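Local structure of HD domain protein (Enterococcus faecalis, 4LRL) at residues Phe226-Thr229 against Arg230-Val234; Ser418-Glu421 against Leu422-Ser426. The protein probably hydrolyses deoxyribonucleoside triphosphates, dGTP among them, as an allosterically regulated HD-domain phosphohydrolase that binds metal and several nucleotides. All coordinates share one frame; numbering follows the deposited sequence.

Contact 1 (Phe226-Thr229 against Arg230-Val234)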
ATOM      1  N   PHE C 226      -2.277   3.227  11.592  1.00 49.83           N
ATOM      2  CA  PHE C 226      -1.175   4.019  12.137  1.00 48.31           C
ATOM      3  C   PHE C 226       0.118   3.247  11.869  1.00 48.05           C
ATOM      4  O   PHE C 226       0.101   2.212  11.215  1.00 47.59           O
ATOM      5  CB  PHE C 226      -1.370   4.190  13.644  1.00 47.04           C
ATOM      6  CG  PHE C 226      -1.398   2.890  14.392  1.00 44.02           C
ATOM      7  CD1 PHE C 226      -0.255   2.412  15.020  1.00 42.33           C
ATOM      8  CD2 PHE C 226      -2.559   2.120  14.432  1.00 42.18           C
ATOM      9  CE1 PHE C 226      -0.268   1.198  15.683  1.00 41.49           C
ATOM     10  CE2 PHE C 226      -2.586   0.904  15.093  1.00 40.14           C
ATOM     11  CZ  PHE C 226      -1.439   0.441  15.722  1.00 40.26           C
ATOM     12  N   ASP C 227       1.233   3.722  12.411  1.00 47.87           N
ATOM     13  CA  ASP C 227       2.524   3.083  12.167  1.00 47.90           C
ATOM     14  C   ASP C 227       3.066   2.361  13.402  1.00 46.20           C
ATOM     15  O   ASP C 227       3.578   2.998  14.334  1.00 46.23           O
ATOM     16  CB  ASP C 227       3.535   4.116  11.662  1.00 49.65           C
ATOM     17  CG  ASP C 227       4.817   3.481  11.176  1.00 52.17           C
ATOM     18  OD1 ASP C 227       4.769   2.711  10.183  1.00 54.09           O
ATOM     19  OD2 ASP C 227       5.871   3.756  11.791  1.00 53.31           O
ATOM     20  N   LEU C 228       2.961   1.033  13.391  1.00 44.54           N
ATOM     21  CA  LEU C 228       3.464   0.198  14.484  1.00 43.14           C
ATOM     22  C   LEU C 228       4.952   0.416  14.756  1.00 43.28           C
ATOM     23  O   LEU C 228       5.359   0.550  15.912  1.00 42.74           O
ATOM     24  CB  LEU C 228       3.193  -1.290  14.214  1.00 42.84           C
ATOM     25  CG  LEU C 228       3.680  -2.284  15.278  1.00 42.56           C
ATOM     26  CD1 LEU C 228       3.072  -1.994  16.644  1.00 41.26           C
ATOM     27  CD2 LEU C 228       3.403  -3.715  14.868  1.00 44.01           C
ATOM     28  N   THR C 229       5.746   0.448  13.685  1.00 43.75           N
ATOM     29  CA  THR C 229       7.196   0.622  13.786  1.00 44.17           C
ATOM     30  C   THR C 229       7.610   1.927  14.474  1.00 43.78           C
ATOM     31  O   THR C 229       8.593   1.945  15.212  1.00 43.78           O
ATOM     32  CB  THR C 229       7.898   0.474  12.419  1.00 45.34           C
ATOM     33  OG1 THR C 229       7.777  -0.879  11.972  1.00 45.92           O
ATOM     34  CG2 THR C 229       9.389   0.800  12.527  1.00 47.51           C
ATOM     35  N   ARG C 230       6.874   3.014  14.246  1.00 43.45           N
ATOM     36  CA  ARG C 230       7.233   4.250  14.928  1.00 44.08           C
ATOM     37  C   ARG C 230       6.858   4.217  16.402  1.00 42.75           C
ATOM     38  O   ARG C 230       7.587   4.757  17.232  1.00 43.26           O
ATOM     39  CB  ARG C 230       6.697   5.519  14.247  1.00 44.89           C
ATOM     40  CG  ARG C 230       7.238   6.849  14.894  1.00 46.35           C
ATOM     41  CD  ARG C 230       8.775   6.919  15.021  1.00 47.52           C
ATOM     42  NE  ARG C 230       9.213   8.094  15.781  1.00 48.46           N
ATOM     43  CZ  ARG C 230      10.475   8.368  16.125  1.00 47.30           C
ATOM     44  NH1 ARG C 230      11.471   7.560  15.780  1.00 47.64           N
ATOM     45  NH2 ARG C 230      10.737   9.462  16.823  1.00 45.63           N
ATOM     46  N   ILE C 231       5.758   3.554  16.733  1.00 41.26           N
ATOM     47  CA  ILE C 231       5.393   3.394  18.137  1.00 40.25           C
ATOM     48  C   ILE C 231       6.417   2.514  18.848  1.00 40.17           C
ATOM     49  O   ILE C 231       6.817   2.806  19.971  1.00 39.38           O
ATOM     50  CB  ILE C 231       3.945   2.885  18.328  1.00 39.65           C
ATOM     51  CG1 ILE C 231       2.965   3.914  17.745  1.00 38.87           C
ATOM     52  CG2 ILE C 231       3.657   2.630  19.836  1.00 38.95           C
ATOM     53  CD1 ILE C 231       1.531   3.622  18.004  1.00 40.49           C
ATOM     54  N   LEU C 232       6.873   1.467  18.166  1.00 40.22           N
ATOM     55  CA  LEU C 232       7.888   0.596  18.739  1.00 40.92           C
ATOM     56  C   LEU C 232       9.226   1.295  18.957  1.00 42.10           C
ATOM     57  O   LEU C 232      10.006   0.886  19.810  1.00 42.73           O
ATOM     58  CB  LEU C 232       8.064  -0.668  17.894  1.00 41.46           C
ATOM     59  CG  LEU C 232       6.858  -1.623  17.901  1.00 40.85           C
ATOM     60  CD1 LEU C 232       7.141  -2.872  17.091  1.00 41.66           C
ATOM     61  CD2 LEU C 232       6.440  -1.983  19.311  1.00 38.64           C
ATOM     62  N   ARG C 233       9.481   2.364  18.205  1.00 42.62           N
ATOM     63  CA  ARG C 233      10.738   3.096  18.335  1.00 43.30           C
ATOM     64  C   ARG C 233      10.760   4.027  19.555  1.00 42.72           C
ATOM     65  O   ARG C 233      11.826   4.433  20.002  1.00 43.23           O
ATOM     66  CB  ARG C 233      11.019   3.898  17.060  1.00 44.27           C
ATOM     67  CG  ARG C 233      12.475   4.324  16.885  1.00 46.84           C
ATOM     68  CD  ARG C 233      13.312   3.226  16.257  1.00 49.53           C
ATOM     69  NE  ARG C 233      14.746   3.459  16.417  1.00 52.23           N
ATOM     70  CZ  ARG C 233      15.697   2.750  15.803  1.00 54.19           C
ATOM     71  NH1 ARG C 233      15.372   1.764  14.972  1.00 53.67           N
ATOM     72  NH2 ARG C 233      16.981   3.034  16.016  1.00 56.09           N
ATOM     73  N   VAL C 234       9.586   4.368  20.080  1.00 41.52           N
ATOM     74  CA  VAL C 234       9.493   5.333  21.171  1.00 41.27           C
ATOM     75  C   VAL C 234       8.870   4.755  22.440  1.00 40.72           C
ATOM     76  O   VAL C 234       8.918   5.399  23.497  1.00 40.74           O
ATOM     77  CB  VAL C 234       8.728   6.621  20.759  1.00 41.51           C
ATOM     78  CG1 VAL C 234       9.464   7.358  19.639  1.00 42.76           C
ATOM     79  CG2 VAL C 234       7.283   6.311  20.362  1.00 39.34           C
TER
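Asp227 is the N-cap of the short helix 228-234: its carboxylate oxygen OD2 lies 2.8 Å from Arg230 N, and the N-H...O angle of 130° marks this capping bond as weak. With CG anti to the backbone N (chi1 -171°), the carboxylate is brought to the N-H and CB of Arg230. OD2 also accepts from Asn46 ND2 of the second subunit, so one oxygen serves both the helix start and the subunit interface. The guanidinium of Arg230 points away from the cap, Asp227 OD2 and Arg230 NE being 6.8 Å apart, and makes a cation-pi contact with Tyr47 of the second subunit; Val234 CG1 lies over one of its faces, toward the rim.

Main-chain bonds run along the turn. Ile231 N donates to Asp227 O at 3.3 Å with an angle of 161°, and Leu232 N reaches Leu228 O at 2.9 Å. The following bond, from Arg233 N to Thr229 O, is weak.

Apolar contacts follow the i to i+4 and i to i+5 spacings. Leu228 CG sits 4.0 Å from Leu232 CD1, the two side chains crossing obliquely. Phe226, just before the helix, meets the tip of Ile231 at about a right angle, its ring atom CD1 3.7 Å from Ile231 CD1. Leu228 also packs on helix 206-219 and Leu232 on helix 87-108, while the Phe226 ring stacks edge-to-face with Tyr255.

The chemistry therefore gives the turn two kinds of attachment: the apolar side chains join it to helices 87-108, 206-219 and 249-267, while Asp227 and Arg230 also reach the second subunit.

Contact 2 (Ser418-Glu421 against Leu422-Ser426)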
ATOM      1  N   SER C 418       9.863  13.144  33.312  1.00 66.72           N
ATOM      2  CA  SER C 418       8.518  13.329  33.826  1.00 66.66           C
ATOM      3  C   SER C 418       7.484  12.947  32.776  1.00 62.84           C
ATOM      4  O   SER C 418       7.726  13.022  31.569  1.00 60.21           O
ATOM      5  CB  SER C 418       8.293  14.763  34.310  1.00 67.89           C
ATOM      6  OG  SER C 418       8.284  15.664  33.221  1.00 65.34           O
ATOM      7  N   LEU C 419       6.324  12.538  33.265  1.00 63.30           N
ATOM      8  CA  LEU C 419       5.268  12.042  32.425  1.00 60.68           C
ATOM      9  C   LEU C 419       4.196  13.079  32.207  1.00 60.19           C
ATOM     10  O   LEU C 419       3.776  13.772  33.129  1.00 63.04           O
ATOM     11  CB  LEU C 419       4.666  10.783  33.037  1.00 61.55           C
ATOM     12  CG  LEU C 419       5.679   9.644  33.073  1.00 62.36           C
ATOM     13  CD1 LEU C 419       5.295   8.692  34.155  1.00 64.54           C
ATOM     14  CD2 LEU C 419       5.781   8.960  31.702  1.00 58.93           C
ATOM     15  N   VAL C 420       3.742  13.153  30.972  1.00 57.62           N
ATOM     16  CA  VAL C 420       2.747  14.113  30.576  1.00 57.44           C
ATOM     17  C   VAL C 420       1.708  13.367  29.754  1.00 55.62           C
ATOM     18  O   VAL C 420       2.046  12.658  28.797  1.00 53.73           O
ATOM     19  CB  VAL C 420       3.425  15.308  29.840  1.00 56.72           C
ATOM     20  CG1 VAL C 420       2.624  15.795  28.661  1.00 54.91           C
ATOM     21  CG2 VAL C 420       3.701  16.443  30.838  1.00 59.51           C
ATOM     22  N   GLU C 421       0.451  13.505  30.165  1.00 56.73           N
ATOM     23  CA  GLU C 421      -0.677  12.829  29.528  1.00 55.55           C
ATOM     24  C   GLU C 421      -0.905  13.350  28.107  1.00 53.65           C
ATOM     25  O   GLU C 421      -0.782  14.545  27.855  1.00 54.59           O
ATOM     26  CB  GLU C 421      -1.934  12.993  30.399  1.00 58.23           C
ATOM     27  CG  GLU C 421      -3.127  12.147  29.978  1.00 58.10           C
ATOM     28  CD  GLU C 421      -3.983  12.813  28.918  1.00 57.66           C
ATOM     29  OE1 GLU C 421      -4.561  13.882  29.199  1.00 60.94           O
ATOM     30  OE2 GLU C 421      -4.096  12.259  27.808  1.00 55.44           O
ATOM     31  N   LEU C 422      -1.246  12.441  27.192  1.00 51.71           N
ATOM     32  CA  LEU C 422      -1.323  12.721  25.764  1.00 49.73           C
ATOM     33  C   LEU C 422      -2.201  13.911  25.344  1.00 51.33           C
ATOM     34  O   LEU C 422      -1.733  14.804  24.638  1.00 51.29           O
ATOM     35  CB  LEU C 422      -1.748  11.460  25.010  1.00 48.35           C
ATOM     36  CG  LEU C 422      -1.970  11.602  23.501  1.00 46.62           C
ATOM     37  CD1 LEU C 422      -0.676  11.939  22.765  1.00 45.49           C
ATOM     38  CD2 LEU C 422      -2.604  10.352  22.932  1.00 45.60           C
ATOM     39  N   ALA C 423      -3.469  13.900  25.751  1.00 53.22           N
ATOM     40  CA  ALA C 423      -4.431  14.946  25.387  1.00 55.38           C
ATOM     41  C   ALA C 423      -3.948  16.336  25.804  1.00 56.86           C
ATOM     42  O   ALA C 423      -4.166  17.323  25.097  1.00 58.08           O
ATOM     43  CB  ALA C 423      -5.800  14.648  26.005  1.00 57.60           C
ATOM     44  N   THR C 424      -3.292  16.389  26.958  1.00 57.19           N
ATOM     45  CA  THR C 424      -2.661  17.596  27.497  1.00 58.34           C
ATOM     46  C   THR C 424      -1.778  18.338  26.476  1.00 56.82           C
ATOM     47  O   THR C 424      -1.846  19.561  26.375  1.00 58.88           O
ATOM     48  CB  THR C 424      -1.874  17.229  28.773  1.00 58.65           C
ATOM     49  OG1 THR C 424      -2.755  17.297  29.898  1.00 61.29           O
ATOM     50  CG2 THR C 424      -0.672  18.134  29.003  1.00 59.43           C
ATOM     51  N   VAL C 425      -0.978  17.608  25.711  1.00 53.44           N
ATOM     52  CA  VAL C 425      -0.080  18.255  24.760  1.00 52.31           C
ATOM     53  C   VAL C 425      -0.474  18.040  23.304  1.00 51.21           C
ATOM     54  O   VAL C 425       0.283  18.399  22.406  1.00 50.45           O
ATOM     55  CB  VAL C 425       1.403  17.853  24.969  1.00 50.92           C
ATOM     56  CG1 VAL C 425       1.953  18.468  26.271  1.00 53.38           C
ATOM     57  CG2 VAL C 425       1.556  16.349  24.971  1.00 49.51           C
ATOM     58  N   SER C 426      -1.654  17.461  23.078  1.00 51.29           N
ATOM     59  CA  SER C 426      -2.156  17.253  21.723  1.00 50.84           C
ATOM     60  C   SER C 426      -3.589  17.743  21.561  1.00 53.27           C
ATOM     61  O   SER C 426      -4.526  17.109  22.048  1.00 54.11           O
ATOM     62  CB  SER C 426      -2.054  15.787  21.307  1.00 48.98           C
ATOM     63  OG  SER C 426      -2.707  15.587  20.069  1.00 49.51           O
TER
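Between Val420 and Leu422 the backbone turns from extended to helical, joining strand 419-421 to a weakly bonded helical turn at about 422-425. The motif is a strand-to-helix junction with a glutamate N-cap, at the end of a strand that is outermost, within this chain, in a mixed sheet; Val420 bonds through its backbone to Leu412 of the adjacent antiparallel strand.

Glu421 is the capping residue. Its chain bends at chi2, which curls the carboxylate back over the start of the turn. Ala423 N donates to Glu421 OE2 at 2.7 Å with an angle of 158°, a nearly straight bond, although the nitrogen approaches from above the carboxylate plane, 49° out of it. The same oxygen is hydrogen-bonded to Tyr399 OH, a second partner that restrains the carboxylate's rotation. Ala423 CB rests beside the group, 3.5 Å from Glu421 OE1.

The valines meet through their methyls. Val420 and Val425 cross at about a right angle, and Val425 also touches Leu412. Leu422 turns its side chain to helix 249-267, against Val252 and Ile256, tying the turn to that helix. Ser426 then caps the following helix, its OG bonded to Val429 N and Glu253 OE2. In the valine pair, one methyl of Val420 meets both branches of its partner: CG1 lies 3.6 Å from Val425 CG1 and 3.9 Å from Val425 CG2.

In the fold
Contacts 1 and 2 come in series along the chain, their centres 18 Å apart and their nearest atoms about 9 Å apart, so they do not touch. The mixed sheet joins them indirectly: helix 228-234 leads into strand 235-238, and this strand and strand 419-421 are the two outermost within this chain. Helix 249-267 is a shared neighbour, packed by Phe226, Arg230 and Ile231 from contact 1 and by Leu422 from contact 2. Contact 1 is near the metal centre without belonging to it: the Phe226 side chain is about 13 Å from the bound nickel ion and about 11 Å from the side chains of its ligands His90 and Asp207. Contact 2 lies apart from the metal and nucleotide sites.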